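Local coordinates for D-3-phosphoglycerate dehydrogenase (Sulfolobus tokodaii, PDB 2EKL), which probably catalyses the NAD-dependent oxidation of 3-phosphoglycerate, the entry step of serine biosynthesis, at residues 17-22 / 299-304; 167-171 / 185-190; 253-259 / 278-284. All blocks are in the same frame, centred on the assembly; numbering follows the deposited sequence.

Contact 1 of 3, residues 17-22 / 299-304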
loop_
_atom_site.group_PDB
_atom_site.type_symbol
_atom_site.label_atom_id
_atom_site.label_comp_id
_atom_site.label_asym_id
_atom_site.label_seq_id
_atom_site.Cartn_x
_atom_site.Cartn_y
_atom_site.Cartn_z
ATOM N N ILE A 17 -3.184 1.318 -31.406
ATOM C CA ILE A 17 -3.530 2.722 -31.604
ATOM C C ILE A 17 -2.504 3.442 -32.479
ATOM O O ILE A 17 -2.870 4.195 -33.384
ATOM C CB ILE A 17 -3.652 3.471 -30.255
ATOM C CG1 ILE A 17 -4.036 4.935 -30.498
ATOM C CG2 ILE A 17 -2.335 3.407 -29.499
ATOM C CD1 ILE A 17 -5.356 5.119 -31.216
ATOM N N LEU A 18 -1.223 3.195 -32.217
ATOM C CA LEU A 18 -0.147 3.829 -32.972
ATOM C C LEU A 18 -0.136 3.367 -34.426
ATOM O O LEU A 18 -0.015 4.179 -35.340
ATOM C CB LEU A 18 1.205 3.532 -32.311
ATOM C CG LEU A 18 2.448 4.279 -32.810
ATOM C CD1 LEU A 18 3.519 4.257 -31.724
ATOM C CD2 LEU A 18 2.976 3.652 -34.089
ATOM N N ILE A 19 -0.265 2.061 -34.636
ATOM C CA ILE A 19 -0.265 1.512 -35.985
ATOM C C ILE A 19 -1.473 2.026 -36.767
ATOM O O ILE A 19 -1.350 2.435 -37.922
ATOM C CB ILE A 19 -0.310 -0.028 -35.957
ATOM C CG1 ILE A 19 0.895 -0.568 -35.185
ATOM C CG2 ILE A 19 -0.308 -0.573 -37.377
ATOM C CD1 ILE A 19 0.908 -2.082 -35.052
ATOM N N LYS A 20 -2.636 1.998 -36.129
ATOM C CA LYS A 20 -3.872 2.463 -36.755
ATOM C C LYS A 20 -3.760 3.930 -37.156
ATOM O O LYS A 20 -4.167 4.318 -38.250
ATOM C CB LYS A 20 -5.046 2.274 -35.790
ATOM C CG LYS A 20 -6.338 2.969 -36.209
ATOM C CD LYS A 20 -7.488 2.592 -35.281
ATOM C CE LYS A 20 -8.711 3.470 -35.517
ATOM N NZ LYS A 20 -9.191 3.397 -36.925
ATOM N N THR A 21 -3.195 4.739 -36.266
ATOM C CA THR A 21 -3.037 6.165 -36.521
ATOM C C THR A 21 -2.153 6.428 -37.737
ATOM O O THR A 21 -2.471 7.275 -38.574
ATOM C CB THR A 21 -2.455 6.875 -35.277
ATOM O OG1 THR A 21 -3.374 6.735 -34.185
ATOM C CG2 THR A 21 -2.236 8.357 -35.552
ATOM N N LEU A 22 -1.050 5.694 -37.842
ATOM C CA LEU A 22 -0.138 5.851 -38.966
ATOM C C LEU A 22 -0.794 5.386 -40.262
ATOM O O LEU A 22 -0.707 6.059 -41.288
ATOM C CB LEU A 22 1.146 5.054 -38.724
ATOM C CG LEU A 22 2.048 5.566 -37.597
ATOM C CD1 LEU A 22 3.241 4.640 -37.436
ATOM C CD2 LEU A 22 2.507 6.988 -37.914
ATOM N N THR A 299 3.420 8.292 -27.122
ATOM C CA THR A 299 4.409 7.930 -28.124
ATOM C C THR A 299 3.829 8.235 -29.503
ATOM O O THR A 299 4.529 8.731 -30.384
ATOM C CB THR A 299 4.788 6.437 -28.025
ATOM O OG1 THR A 299 5.366 6.177 -26.737
ATOM C CG2 THR A 299 5.804 6.067 -29.106
ATOM N N THR A 300 2.544 7.951 -29.676
ATOM C CA THR A 300 1.872 8.213 -30.948
ATOM C C THR A 300 1.800 9.715 -31.224
ATOM O O THR A 300 2.114 10.170 -32.328
ATOM C CB THR A 300 0.442 7.638 -30.950
ATOM O OG1 THR A 300 0.508 6.218 -30.780
ATOM C CG2 THR A 300 -0.270 7.954 -32.275
ATOM N N GLN A 301 1.399 10.492 -30.225
ATOM C CA GLN A 301 1.298 11.932 -30.416
ATOM C C GLN A 301 2.654 12.593 -30.642
ATOM O O GLN A 301 2.778 13.499 -31.474
ATOM C CB GLN A 301 0.593 12.588 -29.230
ATOM C CG GLN A 301 0.227 14.041 -29.504
ATOM C CD GLN A 301 -0.499 14.209 -30.833
ATOM O OE1 GLN A 301 -1.587 13.665 -31.033
ATOM N NE2 GLN A 301 0.108 14.958 -31.752
ATOM N N ASN A 302 3.674 12.154 -29.911
ATOM C CA ASN A 302 5.002 12.730 -30.084
ATOM C C ASN A 302 5.570 12.357 -31.448
ATOM O O ASN A 302 6.299 13.138 -32.063
ATOM C CB ASN A 302 5.949 12.273 -28.967
ATOM C CG ASN A 302 5.638 12.941 -27.638
ATOM O OD1 ASN A 302 5.055 14.025 -27.605
ATOM N ND2 ASN A 302 6.039 12.308 -26.539
ATOM N N LEU A 303 5.229 11.162 -31.923
ATOM C CA LEU A 303 5.693 10.717 -33.230
ATOM C C LEU A 303 5.050 11.575 -34.312
ATOM O O LEU A 303 5.715 11.999 -35.261
ATOM C CB LEU A 303 5.332 9.245 -33.456
ATOM C CG LEU A 303 5.624 8.682 -34.850
ATOM C CD1 LEU A 303 7.086 8.909 -35.199
ATOM C CD2 LEU A 303 5.278 7.195 -34.884
ATOM N N LEU A 304 3.755 11.837 -34.166
ATOM C CA LEU A 304 3.035 12.654 -35.140
ATOM C C LEU A 304 3.580 14.078 -35.186
ATOM O O LEU A 304 3.720 14.660 -36.263
ATOM C CB LEU A 304 1.540 12.693 -34.812
ATOM C CG LEU A 304 0.730 11.415 -35.053
ATOM C CD1 LEU A 304 -0.720 11.665 -34.700
ATOM C CD2 LEU A 304 0.850 10.990 -36.506
#
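Where Thr-21 meets Thr-300, no ring or side-chain amide takes part; the flat group that matters is the peptide carbonyl of Ile-17, whose oxygen is reached from opposite faces of its plane by Thr-21 OG1, at 2.7 Å, and by Thr-21 N. That bond to the preceding turn helps to fix the rotation of Thr-21. Its CG2, anti to the backbone N, is left to meet Thr-300 CG2 tip to tip at 3.8 Å, and also abuts Leu-304 CD1 at 3.7 Å. Thr-300 behaves alike: its OG1 is satisfied by Ala-296 O one turn back, yet it lies 3.2 Å from Leu-18 CB as the two side chains slide past each other in opposite directions. Farther along, Leu-303 CD2 faces the forked end of Leu-22, whose CD2 is 4.1 Å away, the side chains crossing at about a right angle. With threonines at the centre, the axes of the two segments come to 9.8 Å, the segments running 31° from parallel. The long helix 289-309 thus packs beside helix 16-24 over the five-stranded parallel sheet, where Leu-18 rests on Val-51, Leu-22 on Val-29 and Leu-303 on Ile-49, those partners belonging to strands 49-52 and 28-31.

Contact 2 of 3, residues 167-171 / 185-190. With NAD (nicotinamide-adenine-dinucleotide), chain B.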
loop_
_atom_site.group_PDB
_atom_site.type_symbol
_atom_site.label_atom_id
_atom_site.label_comp_id
_atom_site.label_asym_id
_atom_site.label_seq_id
_atom_site.Cartn_x
_atom_site.Cartn_y
_atom_site.Cartn_z
ATOM N N LYS A 167 6.724 13.113 8.384
ATOM C CA LYS A 167 7.527 14.293 8.149
ATOM C C LYS A 167 8.363 14.023 6.966
ATOM O O LYS A 167 9.075 13.035 6.901
ATOM C CB LYS A 167 8.449 14.546 9.338
ATOM C CG LYS A 167 7.628 14.837 10.584
ATOM C CD LYS A 167 8.354 15.448 11.790
ATOM C CE LYS A 167 7.396 15.434 12.997
ATOM N NZ LYS A 167 8.016 16.037 14.176
ATOM N N VAL A 168 8.278 14.888 5.966
ATOM C CA VAL A 168 9.005 14.660 4.727
ATOM C C VAL A 168 10.284 15.461 4.537
ATOM O O VAL A 168 10.284 16.691 4.625
ATOM C CB VAL A 168 8.085 14.926 3.511
ATOM C CG1 VAL A 168 8.802 14.560 2.220
ATOM C CG2 VAL A 168 6.787 14.140 3.659
ATOM N N LEU A 169 11.370 14.742 4.273
ATOM C CA LEU A 169 12.671 15.340 4.004
ATOM C C LEU A 169 12.988 14.932 2.576
ATOM O O LEU A 169 12.581 13.859 2.126
ATOM C CB LEU A 169 13.747 14.783 4.943
ATOM C CG LEU A 169 13.602 15.012 6.449
ATOM C CD1 LEU A 169 14.813 14.426 7.163
ATOM C CD2 LEU A 169 13.484 16.508 6.743
ATOM N N ALA A 170 13.708 15.775 1.848
ATOM C CA ALA A 170 14.034 15.434 0.477
ATOM C C ALA A 170 15.433 15.873 0.095
ATOM O O ALA A 170 15.925 16.898 0.564
ATOM C CB ALA A 170 13.012 16.059 -0.472
ATOM N N TYR A 171 16.075 15.067 -0.741
ATOM C CA TYR A 171 17.406 15.375 -1.237
ATOM C C TYR A 171 17.442 15.138 -2.731
ATOM O O TYR A 171 16.912 14.144 -3.234
ATOM C CB TYR A 171 18.486 14.502 -0.589
ATOM C CG TYR A 171 19.835 14.675 -1.268
ATOM C CD1 TYR A 171 20.532 15.884 -1.186
ATOM C CD2 TYR A 171 20.381 13.657 -2.053
ATOM C CE1 TYR A 171 21.733 16.076 -1.874
ATOM C CE2 TYR A 171 21.584 13.841 -2.744
ATOM C CZ TYR A 171 22.250 15.054 -2.651
ATOM O OH TYR A 171 23.418 15.250 -3.356
ATOM N N ALA A 185 7.454 19.839 2.754
ATOM C CA ALA A 185 8.639 19.009 2.948
ATOM C C ALA A 185 9.820 19.941 3.167
ATOM O O ALA A 185 9.684 21.160 3.053
ATOM C CB ALA A 185 8.882 18.134 1.722
ATOM N N LYS A 186 10.976 19.375 3.489
ATOM C CA LYS A 186 12.166 20.186 3.711
ATOM C C LYS A 186 13.353 19.612 2.948
ATOM O O LYS A 186 13.710 18.445 3.122
ATOM C CB LYS A 186 12.488 20.248 5.206
ATOM C CG LYS A 186 13.640 21.182 5.559
ATOM C CD LYS A 186 13.839 21.255 7.068
ATOM C CE LYS A 186 14.835 22.342 7.448
ATOM N NZ LYS A 186 16.181 22.106 6.859
ATOM N N ALA A 187 13.954 20.429 2.088
ATOM C CA ALA A 187 15.112 19.991 1.325
ATOM C C ALA A 187 16.317 20.011 2.258
ATOM O O ALA A 187 16.577 21.014 2.929
ATOM C CB ALA A 187 15.347 20.918 0.134
ATOM N N VAL A 188 17.041 18.898 2.303
ATOM C CA VAL A 188 18.212 18.777 3.166
ATOM C C VAL A 188 19.336 18.043 2.444
ATOM O O VAL A 188 19.164 17.581 1.318
ATOM C CB VAL A 188 17.874 17.992 4.457
ATOM C CG1 VAL A 188 16.783 18.708 5.239
ATOM C CG2 VAL A 188 17.425 16.575 4.103
ATOM N N SER A 189 20.490 17.945 3.097
ATOM C CA SER A 189 21.628 17.234 2.525
ATOM C C SER A 189 21.331 15.745 2.629
ATOM O O SER A 189 20.488 15.331 3.424
ATOM C CB SER A 189 22.900 17.537 3.312
ATOM O OG SER A 189 22.772 17.106 4.657
ATOM N N LEU A 190 22.026 14.939 1.840
ATOM C CA LEU A 190 21.809 13.499 1.895
ATOM C C LEU A 190 22.164 12.996 3.291
ATOM O O LEU A 190 21.511 12.098 3.824
ATOM C CB LEU A 190 22.660 12.786 0.843
ATOM C CG LEU A 190 22.485 11.265 0.785
ATOM C CD1 LEU A 190 21.015 10.919 0.569
ATOM C CD2 LEU A 190 23.336 10.694 -0.331
HETATM P PA NAD B . 12.737 12.533 -12.785
HETATM O O1A NAD B . 11.520 13.364 -12.794
HETATM O O2A NAD B . 13.761 12.819 -13.872
HETATM O O5B NAD B . 13.387 12.679 -11.328
HETATM C C5B NAD B . 14.609 12.018 -11.039
HETATM C C4B NAD B . 15.298 12.959 -9.877
HETATM O O4B NAD B . 16.341 12.247 -9.191
HETATM C C3B NAD B . 15.787 14.313 -10.490
HETATM O O3B NAD B . 15.261 15.434 -9.782
HETATM C C2B NAD B . 17.311 14.141 -10.470
HETATM O O2B NAD B . 18.104 15.303 -10.449
HETATM C C1B NAD B . 17.411 13.244 -9.292
HETATM N N9A NAD B . 18.750 12.591 -9.140
HETATM C C8A NAD B . 19.592 12.015 -10.081
HETATM N N7A NAD B . 20.707 11.553 -9.469
HETATM C C5A NAD B . 20.600 11.820 -8.147
HETATM C C6A NAD B . 21.428 11.591 -6.978
HETATM N N6A NAD B . 22.601 10.986 -7.080
HETATM N N1A NAD B . 20.980 12.024 -5.684
HETATM C C2A NAD B . 19.721 12.686 -5.509
HETATM N N3A NAD B . 18.910 12.912 -6.646
HETATM C C4A NAD B . 19.350 12.484 -7.928
HETATM O O3 NAD B . 12.332 10.983 -12.952
HETATM P PN NAD B . 11.008 10.198 -12.468
HETATM O O1N NAD B . 10.514 10.779 -11.210
HETATM O O2N NAD B . 10.080 10.276 -13.633
HETATM O O5D NAD B . 11.638 8.757 -12.360
HETATM C C5D NAD B . 12.389 8.409 -11.216
HETATM C C4D NAD B . 12.935 7.000 -11.319
HETATM O O4D NAD B . 11.901 6.032 -11.355
HETATM C C3D NAD B . 13.812 6.685 -12.565
HETATM O O3D NAD B . 14.959 5.901 -12.203
HETATM C C2D NAD B . 12.867 6.008 -13.489
HETATM O O2D NAD B . 13.523 5.357 -14.561
HETATM C C1D NAD B . 12.135 5.185 -12.466
HETATM N N1N NAD B . 10.817 4.604 -12.850
HETATM C C2N NAD B . 10.566 3.236 -12.515
HETATM C C3N NAD B . 9.311 2.659 -12.872
HETATM C C7N NAD B . 9.041 1.245 -12.525
HETATM O O7N NAD B . 8.301 0.533 -13.392
HETATM N N7N NAD B . 9.480 0.646 -11.427
HETATM C C4N NAD B . 8.320 3.514 -13.580
HETATM C C5N NAD B . 8.590 4.901 -13.914
HETATM C C6N NAD B . 9.859 5.445 -13.539
#
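Ala-170 O receives Val-188 N at 2.9 Å in a nearly straight bond, 167° at the hydrogen, and the CA of Ala-187 adds a weaker C-H contact to the same oxygen. Two further backbone bonds precede it: Ala-170 N gives to Lys-186 O, and Lys-186 N gives to Val-168 O. This ladder pairs Leu-169 with Lys-186 and Ala-170 with Ala-187 in parallel register. Leu-169 CB meets Val-188 CG2, while Val-168 CG1 packs on Ala-185 CB at 3.6 Å. The two strands belong to a beta-alpha-beta unit whose connecting helix 177-182 rests on Ala-185 and Ala-187 through Ala-180; strand 186-187 is an edge strand, within this chain, of the seven-stranded parallel sheet of the NAD-binding Rossmann domain. Beyond the ladder, the chain turns into helix 190-196 beside Tyr-171. With CG anti to the backbone N (chi1 171°), the phenol ring swings out over the start of that helix, and Leu-190 CB sits over the ring centre in a CH-pi contact, 3.8 Å from the centroid. Val-188 O approaches the ring edge, 3.3 Å from Tyr-171 CD1. Ser-189, at the N-cap, bonds through OG to Glu-192 N. Tyr-171 CE2 also comes within 3.5 Å of N1A of the NAD adenine, which it meets obliquely.

Contact 3 of 3, residues 253-259 / 278-284. With NAD (nicotinamide-adenine-dinucleotide), chain B.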
loop_
_atom_site.group_PDB
_atom_site.type_symbol
_atom_site.label_atom_id
_atom_site.label_comp_id
_atom_site.label_asym_id
_atom_site.label_seq_id
_atom_site.Cartn_x
_atom_site.Cartn_y
_atom_site.Cartn_z
ATOM N N ALA A 253 13.506 -3.579 6.575
ATOM C CA ALA A 253 13.010 -4.148 5.335
ATOM C C ALA A 253 13.446 -3.354 4.114
ATOM O O ALA A 253 13.684 -2.145 4.193
ATOM C CB ALA A 253 11.475 -4.230 5.374
ATOM N N TYR A 254 13.565 -4.057 2.992
ATOM C CA TYR A 254 13.904 -3.445 1.716
ATOM C C TYR A 254 12.753 -3.848 0.797
ATOM O O TYR A 254 12.523 -5.039 0.561
ATOM C CB TYR A 254 15.225 -3.993 1.159
ATOM C CG TYR A 254 15.625 -3.394 -0.182
ATOM C CD1 TYR A 254 15.955 -2.040 -0.298
ATOM C CD2 TYR A 254 15.686 -4.184 -1.330
ATOM C CE1 TYR A 254 16.336 -1.493 -1.527
ATOM C CE2 TYR A 254 16.066 -3.648 -2.560
ATOM C CZ TYR A 254 16.390 -2.302 -2.651
ATOM O OH TYR A 254 16.774 -1.778 -3.864
ATOM N N ALA A 255 12.006 -2.861 0.314
ATOM C CA ALA A 255 10.873 -3.118 -0.576
ATOM C C ALA A 255 11.225 -2.534 -1.931
ATOM O O ALA A 255 11.467 -1.336 -2.045
ATOM C CB ALA A 255 9.613 -2.459 -0.023
ATOM N N THR A 256 11.230 -3.365 -2.967
ATOM C CA THR A 256 11.627 -2.881 -4.278
ATOM C C THR A 256 10.837 -3.457 -5.446
ATOM O O THR A 256 10.323 -4.573 -5.376
ATOM C CB THR A 256 13.126 -3.182 -4.501
ATOM O OG1 THR A 256 13.560 -2.613 -5.736
ATOM C CG2 THR A 256 13.363 -4.694 -4.538
ATOM N N ASP A 257 10.740 -2.673 -6.517
ATOM C CA ASP A 257 10.061 -3.105 -7.729
ATOM C C ASP A 257 11.149 -3.391 -8.768
ATOM O O ASP A 257 10.863 -3.837 -9.878
ATOM C CB ASP A 257 9.131 -2.000 -8.242
ATOM C CG ASP A 257 8.343 -2.420 -9.471
ATOM O OD1 ASP A 257 7.709 -3.500 -9.438
ATOM O OD2 ASP A 257 8.345 -1.667 -10.470
ATOM N N VAL A 258 12.398 -3.128 -8.394
ATOM C CA VAL A 258 13.528 -3.338 -9.297
ATOM C C VAL A 258 14.661 -4.156 -8.671
ATOM O O VAL A 258 15.033 -3.953 -7.511
ATOM C CB VAL A 258 14.099 -1.982 -9.778
ATOM C CG1 VAL A 258 13.037 -1.222 -10.561
ATOM C CG2 VAL A 258 14.573 -1.163 -8.584
ATOM N N PHE A 259 15.206 -5.088 -9.446
ATOM C CA PHE A 259 16.295 -5.930 -8.970
ATOM C C PHE A 259 17.459 -5.837 -9.950
ATOM O O PHE A 259 17.260 -5.629 -11.146
ATOM C CB PHE A 259 15.830 -7.385 -8.841
ATOM C CG PHE A 259 16.081 -7.984 -7.483
ATOM C CD1 PHE A 259 15.440 -7.480 -6.355
ATOM C CD2 PHE A 259 16.963 -9.053 -7.329
ATOM C CE1 PHE A 259 15.674 -8.028 -5.093
ATOM C CE2 PHE A 259 17.201 -9.608 -6.074
ATOM C CZ PHE A 259 16.556 -9.094 -4.953
ATOM N N VAL A 278 13.080 -8.846 2.729
ATOM C CA VAL A 278 13.083 -8.296 1.383
ATOM C C VAL A 278 11.736 -8.534 0.705
ATOM O O VAL A 278 11.246 -9.667 0.643
ATOM C CB VAL A 278 14.225 -8.911 0.536
ATOM C CG1 VAL A 278 14.120 -8.443 -0.912
ATOM C CG2 VAL A 278 15.572 -8.497 1.129
ATOM N N ILE A 279 11.140 -7.444 0.223
ATOM C CA ILE A 279 9.845 -7.470 -0.462
ATOM C C ILE A 279 10.096 -7.055 -1.909
ATOM O O ILE A 279 10.684 -6.005 -2.161
ATOM C CB ILE A 279 8.841 -6.470 0.185
ATOM C CG1 ILE A 279 8.455 -6.934 1.594
ATOM C CG2 ILE A 279 7.591 -6.354 -0.676
ATOM C CD1 ILE A 279 9.529 -6.732 2.646
ATOM N N VAL A 280 9.640 -7.867 -2.857
ATOM C CA VAL A 280 9.882 -7.571 -4.262
ATOM C C VAL A 280 8.687 -7.731 -5.196
ATOM O O VAL A 280 7.961 -8.723 -5.130
ATOM C CB VAL A 280 11.005 -8.493 -4.835
ATOM C CG1 VAL A 280 11.369 -8.052 -6.253
ATOM C CG2 VAL A 280 12.227 -8.479 -3.928
ATOM N N THR A 281 8.479 -6.743 -6.062
ATOM C CA THR A 281 7.436 -6.850 -7.071
ATOM C C THR A 281 8.216 -6.970 -8.378
ATOM O O THR A 281 9.359 -6.513 -8.478
ATOM C CB THR A 281 6.464 -5.646 -7.080
ATOM O OG1 THR A 281 7.187 -4.420 -6.941
ATOM C CG2 THR A 281 5.457 -5.785 -5.930
ATOM N N THR A 282 7.602 -7.594 -9.372
ATOM C CA THR A 282 8.262 -7.866 -10.642
ATOM C C THR A 282 8.341 -6.741 -11.677
ATOM O O THR A 282 8.015 -6.937 -12.850
ATOM C CB THR A 282 7.615 -9.116 -11.272
ATOM O OG1 THR A 282 6.210 -8.901 -11.424
ATOM C CG2 THR A 282 7.809 -10.322 -10.358
ATOM N N HIS A 283 8.806 -5.573 -11.241
ATOM C CA HIS A 283 8.953 -4.411 -12.118
ATOM C C HIS A 283 7.626 -4.045 -12.769
ATOM O O HIS A 283 7.531 -3.892 -13.992
ATOM C CB HIS A 283 10.021 -4.695 -13.184
ATOM C CG HIS A 283 10.770 -3.477 -13.622
ATOM N ND1 HIS A 283 12.136 -3.473 -13.813
ATOM C CD2 HIS A 283 10.348 -2.221 -13.900
ATOM C CE1 HIS A 283 12.521 -2.266 -14.188
ATOM N NE2 HIS A 283 11.456 -1.487 -14.247
ATOM N N ILE A 284 6.604 -3.893 -11.932
ATOM C CA ILE A 284 5.262 -3.556 -12.388
ATOM C C ILE A 284 4.896 -2.089 -12.169
ATOM O O ILE A 284 3.731 -1.719 -12.286
ATOM C CB ILE A 284 4.210 -4.432 -11.669
ATOM C CG1 ILE A 284 4.313 -4.239 -10.152
ATOM C CG2 ILE A 284 4.434 -5.909 -12.023
ATOM C CD1 ILE A 284 3.259 -4.996 -9.358
HETATM P PA NAD B . 12.737 12.533 -12.785
HETATM O O1A NAD B . 11.520 13.364 -12.794
HETATM O O2A NAD B . 13.761 12.819 -13.872
HETATM O O5B NAD B . 13.387 12.679 -11.328
HETATM C C5B NAD B . 14.609 12.018 -11.039
HETATM C C4B NAD B . 15.298 12.959 -9.877
HETATM O O4B NAD B . 16.341 12.247 -9.191
HETATM C C3B NAD B . 15.787 14.313 -10.490
HETATM O O3B NAD B . 15.261 15.434 -9.782
HETATM C C2B NAD B . 17.311 14.141 -10.470
HETATM O O2B NAD B . 18.104 15.303 -10.449
HETATM C C1B NAD B . 17.411 13.244 -9.292
HETATM N N9A NAD B . 18.750 12.591 -9.140
HETATM C C8A NAD B . 19.592 12.015 -10.081
HETATM N N7A NAD B . 20.707 11.553 -9.469
HETATM C C5A NAD B . 20.600 11.820 -8.147
HETATM C C6A NAD B . 21.428 11.591 -6.978
HETATM N N6A NAD B . 22.601 10.986 -7.080
HETATM N N1A NAD B . 20.980 12.024 -5.684
HETATM C C2A NAD B . 19.721 12.686 -5.509
HETATM N N3A NAD B . 18.910 12.912 -6.646
HETATM C C4A NAD B . 19.350 12.484 -7.928
HETATM O O3 NAD B . 12.332 10.983 -12.952
HETATM P PN NAD B . 11.008 10.198 -12.468
HETATM O O1N NAD B . 10.514 10.779 -11.210
HETATM O O2N NAD B . 10.080 10.276 -13.633
HETATM O O5D NAD B . 11.638 8.757 -12.360
HETATM C C5D NAD B . 12.389 8.409 -11.216
HETATM C C4D NAD B . 12.935 7.000 -11.319
HETATM O O4D NAD B . 11.901 6.032 -11.355
HETATM C C3D NAD B . 13.812 6.685 -12.565
HETATM O O3D NAD B . 14.959 5.901 -12.203
HETATM C C2D NAD B . 12.867 6.008 -13.489
HETATM O O2D NAD B . 13.523 5.357 -14.561
HETATM C C1D NAD B . 12.135 5.185 -12.466
HETATM N N1N NAD B . 10.817 4.604 -12.850
HETATM C C2N NAD B . 10.566 3.236 -12.515
HETATM C C3N NAD B . 9.311 2.659 -12.872
HETATM C C7N NAD B . 9.041 1.245 -12.525
HETATM O O7N NAD B . 8.301 0.533 -13.392
HETATM N N7N NAD B . 9.480 0.646 -11.427
HETATM C C4N NAD B . 8.320 3.514 -13.580
HETATM C C5N NAD B . 8.590 4.901 -13.914
HETATM C C6N NAD B . 9.859 5.445 -13.539
#
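Strands 251-256 and 278-280, joined through helix 267-274 as a beta-alpha-beta unit, form one margin of the Rossmann sheet, and the loops leaving their C-terminal ends reach the nicotinamide end of NAD. The strands run parallel, and three backbone bonds hold them; that from Ile-279 N to Tyr-254 O is almost straight at 176°. Just past the ladder, the carboxylate of Asp-257 joins both loops. Its OD1 takes two donors: Thr-281 OG1 on the anti side at 2.7 Å, and Ile-284 N on the syn lone pair at 2.8 Å. OD2 accepts the carboxamide N7N of NAD at 2.7 Å and also the amide N of Gly-285. CG stands anti to the backbone N (chi1 -177°), which carries the carboxylate across toward Thr-281 and the loop. Replacing Asp-257 with alanine is likely to leave the NAD carboxamide N7N without this acceptor, and the Thr-281 hydroxyl and the amides of Ile-284 and Gly-285 without the carboxylate that gathers them. Next to Asp-257, Val-258 CG1 lies over one face of the His-283 ring, 4.0 Å from its centroid, and the ring edge faces the carboxamide O7N of NAD; His-283 ND1 is hydrogen-bonded to Glu-262 OE1. On the side of Thr-256 and Val-280, Phe-259 CE1 touches Val-280 CG2 at 3.7 Å, and its ring leans on Leu-273 of helix 267-274. Across the sheet, Ala-255 packs on Leu-112 and Ala-116 of helix 102-118, while Ile-279 meets Met-124 of the second subunit.

In the fold
Contacts 2 and 3 belong to the same seven-stranded sheet, joining its two outermost strands within the chain to their inner neighbours, with centres about 23 Å apart; both touch NAD, contact 2 at the adenine and contact 3 at the carboxamide. Contact 1 lies in the other sheet-bearing part of the chain, its centre about 40 Å from that of contact 2 and about 33 Å from that of contact 3, and it encloses both along the sequence. Contacts 1 and 3 are largely buried, contact 2 only partly. Their chemistry follows: contact 1 is mainly aliphatic, its threonine hydroxyls bonded within their own helices, contact 2 combines a backbone ladder with a ring packed on aliphatic carbon, and contact 3 adds a shared carboxylate and a neighbouring subunit.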